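Putative isocitrate dehydrogenase, NAD-dependent (Methylococcus capsulatus, PDB 6LKY) probably oxidises and decarboxylates isocitrate with NAD+ as the hydride acceptor and magnesium as the metal, and binds nicotinamide-adenine-dinucleotide. Local coordinates at residues Val145-Ser150 with Phe185-Arg190; Gly125-Ile130 with Ala139-Val144; Arg302-Val307 with Glu331-Arg336. The protein carries 1 engineered substitution. One frame throughout, in Å; residues are numbered along the deposited sequence.

How the contacts relate
Contacts 1 and 2 share strand 135-146 and follow one another along the chain; contact 3 lies on the opposite side of the chain's centre, its centre about 41 Å from that of contact 1 and about 46 Å from that of contact 2. Contact 2 is a surface contact, a hairpin held by backbone hydrogen bonds and a serine-carboxylate bond. Contact 1 is buried: where the same strand turns into a helix, a capping bond and a serine hydroxyl bond to the backbone within 145-150 accompany apolar packing against 185-190. Contact 3, partly buried, pairs two helices through small aliphatic groups with one salt bridge, its hydrogen bond weak, at the more exposed border. The second subunit touches contacts 1 and 2 but not contact 3.

Contact 1: Val145-Ser150 with Phe185-Arg190; sequences VTRKGS and FLEIGR
With CG1 of I188 set anti to its carbonyl carbon (chi1 -72°) and the chain then extended, CD1 reaches helix 147-163 at its first turn, 3.8 Å from R147 CA and just as near S150 CB. F185 has its CG opposite the backbone N (chi1 -173°), which brings its CD1 3.7 Å from S150 OG; the hydroxyl oxygen sits at the ring edge, in its plane. That hydroxyl is spoken for: S150 OG donates to T146 O at 2.8 Å. S150 N gives the same oxygen a second bond, from the opposite face of the carbonyl plane. An alanine at S150 is likely to leave T146 O with the backbone N-H alone of this pair, and a gap at the ring edge of F185.

R147 bends at its third torsion and lays NH1 3.8 Å from I188 CG1. Its NH2 remains 4.4 Å from E187 OE2, opposite charges too far apart for a salt bridge, while NE donates to K136 O of the second subunit. On the buried side, F185 and I188 both continue onto I154.

T146 is the N-cap: its OG1 accepts from G149 N at 3.0 Å. A capped helix start, entered directly from a strand that pairs with the second subunit and packed on helix 181-193, thus joins the intersubunit sheet to the alpha/beta body of this isocitrate/isopropylmalate dehydrogenase fold.

Contact 2: Gly125-Ile130 with Ala139-Val144; sequences GIEHFI and AESIAV
I126 and I142 form the apolar centre, crossing at a slant with I126 CG2 3.8 Å from I142 CD1. The other branch of I126 runs on to V144, where I126 CD1 meets V144 CG2 at 3.7 Å, the two side chains at about a right angle. Further along, I130 CD1 rests on the aliphatic part of E140, 3.8 Å from its CG. On the face shared by E127 and S141, F129 CD1 touches A139 CB, and the same ring makes a cation-pi contact with K136.

Between the two faces the backbones run antiparallel. H128 and E140 are a hydrogen-bonded pair, each N donating to the other's O at 2.9 Å, and I142 N reaches I126 O over the same length. The other half of that last pair is bridged by a water, which accepts from I126 N and donates to I142 O at 2.7 Å.

The polar edge is short and tightly held. S141 OG donates at 2.6 Å to E127 OE1, which accepts on its anti lone pair, the one away from OE2. OE1 also accepts from C180 N of the second subunit, and OE2 forms a salt bridge with R78, so the carboxylate is gripped at both oxygens, which would probably favour its charged form.

Strand 139-144 pairs along its other edge with an antiparallel strand of the second subunit; this two-stranded hairpin extended across the dimer interface is consistent with the intersubunit arm, or clasp, of isocitrate and isopropylmalate dehydrogenases.

Contact 3: Arg302-Val307 with Glu331-Arg336; sequences RAVREV and EAIVER
The E306 carboxylate and the R336 guanidinium are turned 52° from each other, and their side chains cross at about a right angle. They form a salt bridge through R336 NH1 and E306 OE1, 3.3 Å apart, but the hydrogen bond within it is weak, bent to 124° at the hydrogen. This pair borders a helix-helix packing: helices 294-310 and 326-337 pass with the axes of their contacting segments 8.3 Å apart, at 124° between their N-to-C directions.

Small side chains allow the close pass. A303 points at the other helix and puts its CB 3.6 Å from R336 CB, with I333 O close to the same methyl. Deeper in, V304 CG2 meets I333 CG2 at 3.9 Å, and both residues continue onto I281 of helix 278-290; I333 also touches V23 of helix 13-26. The contact is plain packing away from the known binding residues, and it joins helices 294-310 and 326-337, both late in the chain, to each other.

V307 fills the middle. Both its methyls touch A332, CG1 and CG2 each 4.0 Å from the alanine CB, and CG2 also reaches I333 CG1. R336 bends at its second and third torsions: its CG rests against V307 CG2 at 3.5 Å, and the bends then turn CD and NH1 toward E306 OE1.

Contact 1: Val145-Ser150 with Phe185-Arg190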
# COMPACT_ATOMS: atom_id res chain seq x y z
N VAL A 145 -12.81 -10.95 -9.77
CA VAL A 145 -13.43 -9.73 -10.26
C VAL A 145 -14.53 -10.13 -11.24
O VAL A 145 -14.26 -10.85 -12.20
CB VAL A 145 -12.40 -8.82 -10.95
CG1 VAL A 145 -13.09 -7.67 -11.68
CG2 VAL A 145 -11.39 -8.30 -9.94
N THR A 146 -15.75 -9.66 -10.98
CA THR A 146 -16.89 -9.84 -11.88
C THR A 146 -17.19 -8.54 -12.60
O THR A 146 -16.89 -7.44 -12.09
CB THR A 146 -18.16 -10.28 -11.13
OG1 THR A 146 -18.52 -9.27 -10.19
CG2 THR A 146 -17.98 -11.62 -10.43
N ARG A 147 -17.77 -8.66 -13.80
CA ARG A 147 -18.23 -7.48 -14.52
C ARG A 147 -19.23 -6.67 -13.69
O ARG A 147 -19.12 -5.44 -13.61
CB ARG A 147 -18.85 -7.89 -15.86
CG ARG A 147 -19.39 -6.72 -16.70
CD ARG A 147 -19.84 -7.17 -18.12
NE ARG A 147 -18.74 -7.72 -18.91
CZ ARG A 147 -17.80 -6.98 -19.51
NH1 ARG A 147 -17.83 -5.66 -19.42
NH2 ARG A 147 -16.84 -7.56 -20.21
N LYS A 148 -20.18 -7.33 -13.03
CA LYS A 148 -21.23 -6.52 -12.42
C LYS A 148 -20.76 -5.90 -11.11
O LYS A 148 -21.14 -4.76 -10.80
CB LYS A 148 -22.51 -7.33 -12.20
CG LYS A 148 -22.98 -8.19 -13.38
CD LYS A 148 -23.80 -7.40 -14.41
CE LYS A 148 -22.91 -6.72 -15.47
NZ LYS A 148 -23.68 -6.21 -16.67
N GLY A 149 -19.87 -6.58 -10.37
CA GLY A 149 -19.26 -5.96 -9.19
C GLY A 149 -18.47 -4.72 -9.53
O GLY A 149 -18.58 -3.68 -8.85
N SER A 150 -17.69 -4.78 -10.62
CA SER A 150 -16.91 -3.62 -11.04
C SER A 150 -17.81 -2.48 -11.49
O SER A 150 -17.58 -1.31 -11.14
CB SER A 150 -15.95 -4.02 -12.17
OG SER A 150 -15.23 -5.17 -11.82
N PHE A 185 -11.25 -4.61 -14.41
CA PHE A 185 -11.69 -3.47 -13.61
C PHE A 185 -11.39 -2.14 -14.32
O PHE A 185 -12.26 -1.27 -14.46
CB PHE A 185 -11.02 -3.54 -12.24
CG PHE A 185 -11.51 -2.53 -11.26
CD1 PHE A 185 -12.78 -2.62 -10.72
CD2 PHE A 185 -10.70 -1.49 -10.85
CE1 PHE A 185 -13.23 -1.68 -9.82
CE2 PHE A 185 -11.14 -0.54 -9.94
CZ PHE A 185 -12.41 -0.65 -9.41
N LEU A 186 -10.15 -1.98 -14.79
CA LEU A 186 -9.75 -0.75 -15.49
C LEU A 186 -10.56 -0.53 -16.77
O LEU A 186 -11.02 0.59 -17.05
CB LEU A 186 -8.25 -0.82 -15.82
CG LEU A 186 -7.68 0.34 -16.64
CD1 LEU A 186 -7.88 1.67 -15.92
CD2 LEU A 186 -6.21 0.12 -16.92
N GLU A 187 -10.73 -1.58 -17.57
CA GLU A 187 -11.47 -1.46 -18.83
C GLU A 187 -12.91 -1.03 -18.58
O GLU A 187 -13.44 -0.14 -19.26
CB GLU A 187 -11.41 -2.79 -19.58
CG GLU A 187 -12.26 -2.85 -20.83
CD GLU A 187 -12.46 -4.27 -21.30
OE1 GLU A 187 -11.44 -4.94 -21.56
OE2 GLU A 187 -13.63 -4.72 -21.38
N ILE A 188 -13.56 -1.66 -17.60
CA ILE A 188 -14.92 -1.27 -17.25
C ILE A 188 -14.96 0.18 -16.76
O ILE A 188 -15.87 0.94 -17.12
CB ILE A 188 -15.50 -2.24 -16.22
CG1 ILE A 188 -15.79 -3.59 -16.90
CG2 ILE A 188 -16.72 -1.64 -15.58
CD1 ILE A 188 -16.05 -4.74 -15.95
N GLY A 189 -13.98 0.59 -15.95
CA GLY A 189 -13.94 1.97 -15.49
C GLY A 189 -13.83 2.97 -16.64
O GLY A 189 -14.49 4.01 -16.64
N ARG A 190 -12.97 2.67 -17.61
CA ARG A 190 -12.84 3.54 -18.78
C ARG A 190 -14.14 3.63 -19.55
O ARG A 190 -14.51 4.71 -20.04
CB ARG A 190 -11.71 3.06 -19.69
CG ARG A 190 -10.36 3.33 -19.07
CD ARG A 190 -9.22 2.78 -19.88
NE ARG A 190 -7.97 3.33 -19.37
CZ ARG A 190 -6.77 2.87 -19.70
NH1 ARG A 190 -6.65 1.85 -20.53
NH2 ARG A 190 -5.69 3.45 -19.20

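Contact 2: Gly125-Ile130 with Ala139-Val144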
# COMPACT_ATOMS: atom_id res chain seq x y z
N GLY A 125 -12.61 -15.10 -0.36
CA GLY A 125 -12.61 -16.26 0.50
C GLY A 125 -12.27 -17.56 -0.21
O GLY A 125 -12.69 -18.64 0.24
N ILE A 126 -11.51 -17.48 -1.30
CA ILE A 126 -11.20 -18.65 -2.12
C ILE A 126 -9.70 -18.89 -2.02
O ILE A 126 -8.90 -18.14 -2.60
CB ILE A 126 -11.65 -18.46 -3.58
CG1 ILE A 126 -13.17 -18.23 -3.60
CG2 ILE A 126 -11.28 -19.67 -4.44
CD1 ILE A 126 -13.68 -17.62 -4.90
N GLU A 127 -9.32 -19.92 -1.27
CA GLU A 127 -7.91 -20.26 -1.06
C GLU A 127 -7.78 -21.74 -0.74
O GLU A 127 -8.73 -22.37 -0.27
CB GLU A 127 -7.28 -19.55 0.14
CG GLU A 127 -7.68 -18.17 0.47
CD GLU A 127 -6.89 -17.72 1.69
OE1 GLU A 127 -5.74 -17.31 1.50
OE2 GLU A 127 -7.41 -17.81 2.83
N HIS A 128 -6.56 -22.23 -0.88
CA HIS A 128 -6.30 -23.60 -0.48
C HIS A 128 -4.81 -23.79 -0.25
O HIS A 128 -3.98 -23.04 -0.77
CB HIS A 128 -6.80 -24.59 -1.53
CG HIS A 128 -6.27 -24.32 -2.91
ND1 HIS A 128 -5.19 -25.01 -3.44
CD2 HIS A 128 -6.68 -23.46 -3.87
CE1 HIS A 128 -4.96 -24.57 -4.67
NE2 HIS A 128 -5.85 -23.63 -4.95
N PHE A 129 -4.47 -24.80 0.56
CA PHE A 129 -3.12 -25.31 0.63
C PHE A 129 -2.93 -26.38 -0.45
O PHE A 129 -3.88 -27.02 -0.89
CB PHE A 129 -2.80 -25.92 2.00
CG PHE A 129 -2.90 -24.95 3.15
CD1 PHE A 129 -1.93 -23.97 3.34
CD2 PHE A 129 -3.96 -25.04 4.06
CE1 PHE A 129 -2.02 -23.07 4.41
CE2 PHE A 129 -4.04 -24.16 5.14
CZ PHE A 129 -3.07 -23.18 5.32
N ILE A 130 -1.69 -26.53 -0.90
CA ILE A 130 -1.24 -27.71 -1.63
C ILE A 130 -0.38 -28.52 -0.67
O ILE A 130 0.68 -28.06 -0.21
CB ILE A 130 -0.47 -27.35 -2.91
CG1 ILE A 130 -1.41 -26.75 -3.95
CG2 ILE A 130 0.17 -28.58 -3.52
CD1 ILE A 130 -1.27 -25.30 -4.09
N ALA A 139 0.67 -22.82 -1.18
CA ALA A 139 -0.68 -22.30 -0.93
C ALA A 139 -1.07 -21.38 -2.07
O ALA A 139 -0.20 -20.79 -2.73
CB ALA A 139 -0.78 -21.54 0.41
N GLU A 140 -2.38 -21.25 -2.31
CA GLU A 140 -2.91 -20.37 -3.35
C GLU A 140 -4.11 -19.60 -2.84
O GLU A 140 -4.90 -20.09 -2.03
CB GLU A 140 -3.30 -21.15 -4.61
CG GLU A 140 -2.08 -21.75 -5.28
CD GLU A 140 -2.39 -22.38 -6.61
OE1 GLU A 140 -1.42 -22.69 -7.35
OE2 GLU A 140 -3.59 -22.57 -6.91
N SER A 141 -4.24 -18.37 -3.33
CA SER A 141 -5.36 -17.48 -3.04
C SER A 141 -5.84 -16.89 -4.35
O SER A 141 -5.03 -16.48 -5.18
CB SER A 141 -4.95 -16.36 -2.07
OG SER A 141 -4.60 -16.88 -0.79
N ILE A 142 -7.15 -16.84 -4.53
CA ILE A 142 -7.74 -16.45 -5.80
C ILE A 142 -8.43 -15.11 -5.60
O ILE A 142 -9.31 -14.97 -4.75
CB ILE A 142 -8.72 -17.52 -6.31
CG1 ILE A 142 -7.96 -18.85 -6.52
CG2 ILE A 142 -9.44 -17.06 -7.59
CD1 ILE A 142 -8.76 -19.91 -7.22
N ALA A 143 -8.05 -14.11 -6.40
CA ALA A 143 -8.81 -12.87 -6.47
C ALA A 143 -9.89 -13.00 -7.54
O ALA A 143 -9.63 -13.52 -8.63
CB ALA A 143 -7.89 -11.69 -6.77
N VAL A 144 -11.10 -12.56 -7.22
CA VAL A 144 -12.23 -12.66 -8.14
C VAL A 144 -12.74 -11.26 -8.47
O VAL A 144 -13.05 -10.48 -7.57
CB VAL A 144 -13.38 -13.51 -7.56
CG1 VAL A 144 -14.61 -13.43 -8.47
CG2 VAL A 144 -12.92 -14.96 -7.42
O HOH W 1 -9.97 -15.15 -2.11

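Contact 3: Arg302-Val307 with Glu331-Arg336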
# COMPACT_ATOMS: atom_id res chain seq x y z
N ARG A 302 -18.41 19.11 13.79
CA ARG A 302 -17.92 20.39 14.30
C ARG A 302 -17.37 20.24 15.72
O ARG A 302 -16.30 20.78 16.04
CB ARG A 302 -19.06 21.42 14.27
CG ARG A 302 -18.62 22.85 14.55
CD ARG A 302 -19.75 23.86 14.34
NE ARG A 302 -20.67 23.48 13.26
CZ ARG A 302 -21.99 23.36 13.42
NH1 ARG A 302 -22.55 23.58 14.60
NH2 ARG A 302 -22.75 23.01 12.39
N ALA A 303 -18.08 19.51 16.58
CA ALA A 303 -17.63 19.32 17.95
C ALA A 303 -16.29 18.57 18.00
O ALA A 303 -15.39 18.94 18.77
CB ALA A 303 -18.70 18.58 18.75
N VAL A 304 -16.16 17.51 17.20
CA VAL A 304 -14.89 16.78 17.14
C VAL A 304 -13.76 17.70 16.70
O VAL A 304 -12.67 17.71 17.29
CB VAL A 304 -15.01 15.56 16.21
CG1 VAL A 304 -13.62 14.98 15.94
CG2 VAL A 304 -15.95 14.52 16.78
N ARG A 305 -14.00 18.45 15.63
CA ARG A 305 -12.95 19.33 15.12
C ARG A 305 -12.56 20.38 16.16
O ARG A 305 -11.37 20.66 16.34
CB ARG A 305 -13.41 19.97 13.82
CG ARG A 305 -13.45 18.96 12.69
CD ARG A 305 -14.02 19.50 11.40
NE ARG A 305 -13.92 18.51 10.34
CZ ARG A 305 -12.82 18.23 9.66
NH1 ARG A 305 -11.69 18.90 9.89
NH2 ARG A 305 -12.84 17.29 8.72
N GLU A 306 -13.54 20.96 16.86
CA GLU A 306 -13.23 21.94 17.89
C GLU A 306 -12.38 21.33 19.00
O GLU A 306 -11.40 21.94 19.45
CB GLU A 306 -14.52 22.54 18.47
CG GLU A 306 -15.18 23.58 17.56
CD GLU A 306 -16.65 23.80 17.88
OE1 GLU A 306 -17.16 23.18 18.84
OE2 GLU A 306 -17.31 24.59 17.16
N VAL A 307 -12.73 20.11 19.44
CA VAL A 307 -11.97 19.50 20.52
C VAL A 307 -10.54 19.18 20.08
O VAL A 307 -9.59 19.37 20.85
CB VAL A 307 -12.69 18.25 21.05
CG1 VAL A 307 -11.78 17.47 22.00
CG2 VAL A 307 -13.99 18.64 21.74
N GLU A 331 -16.25 13.15 26.71
CA GLU A 331 -17.01 14.17 27.44
C GLU A 331 -16.79 15.54 26.84
O GLU A 331 -17.76 16.29 26.68
CB GLU A 331 -16.68 14.20 28.93
CG GLU A 331 -17.82 13.73 29.84
CD GLU A 331 -19.09 14.59 29.61
OE1 GLU A 331 -20.16 13.98 29.33
OE2 GLU A 331 -19.04 15.89 29.54
N ALA A 332 -15.54 15.86 26.46
CA ALA A 332 -15.26 17.12 25.76
C ALA A 332 -16.08 17.25 24.49
O ALA A 332 -16.69 18.31 24.22
CB ALA A 332 -13.77 17.24 25.44
N ILE A 333 -16.16 16.17 23.72
CA ILE A 333 -16.94 16.22 22.49
C ILE A 333 -18.42 16.38 22.80
O ILE A 333 -19.13 17.09 22.09
CB ILE A 333 -16.65 15.00 21.60
CG1 ILE A 333 -15.19 15.01 21.13
CG2 ILE A 333 -17.54 15.01 20.34
CD1 ILE A 333 -14.70 13.67 20.60
N VAL A 334 -18.93 15.69 23.83
CA VAL A 334 -20.34 15.82 24.21
C VAL A 334 -20.66 17.26 24.57
O VAL A 334 -21.63 17.86 24.07
CB VAL A 334 -20.66 14.86 25.37
CG1 VAL A 334 -21.94 15.27 26.09
CG2 VAL A 334 -20.76 13.40 24.88
N GLU A 335 -19.79 17.87 25.37
CA GLU A 335 -20.00 19.25 25.79
C GLU A 335 -20.01 20.19 24.60
O GLU A 335 -20.82 21.13 24.55
CB GLU A 335 -18.90 19.64 26.79
CG GLU A 335 -19.05 18.97 28.17
CD GLU A 335 -17.78 19.03 29.01
OE1 GLU A 335 -17.73 18.36 30.08
OE2 GLU A 335 -16.82 19.74 28.61
N ARG A 336 -19.11 19.97 23.61
CA ARG A 336 -19.07 20.80 22.41
C ARG A 336 -20.26 20.56 21.49
O ARG A 336 -20.82 21.51 20.93
CB ARG A 336 -17.78 20.56 21.63
CG ARG A 336 -16.55 20.98 22.36
CD ARG A 336 -16.15 22.39 21.99
NE ARG A 336 -16.80 23.39 22.84
CZ ARG A 336 -16.89 24.68 22.54
NH1 ARG A 336 -16.39 25.14 21.40
NH2 ARG A 336 -17.49 25.51 23.39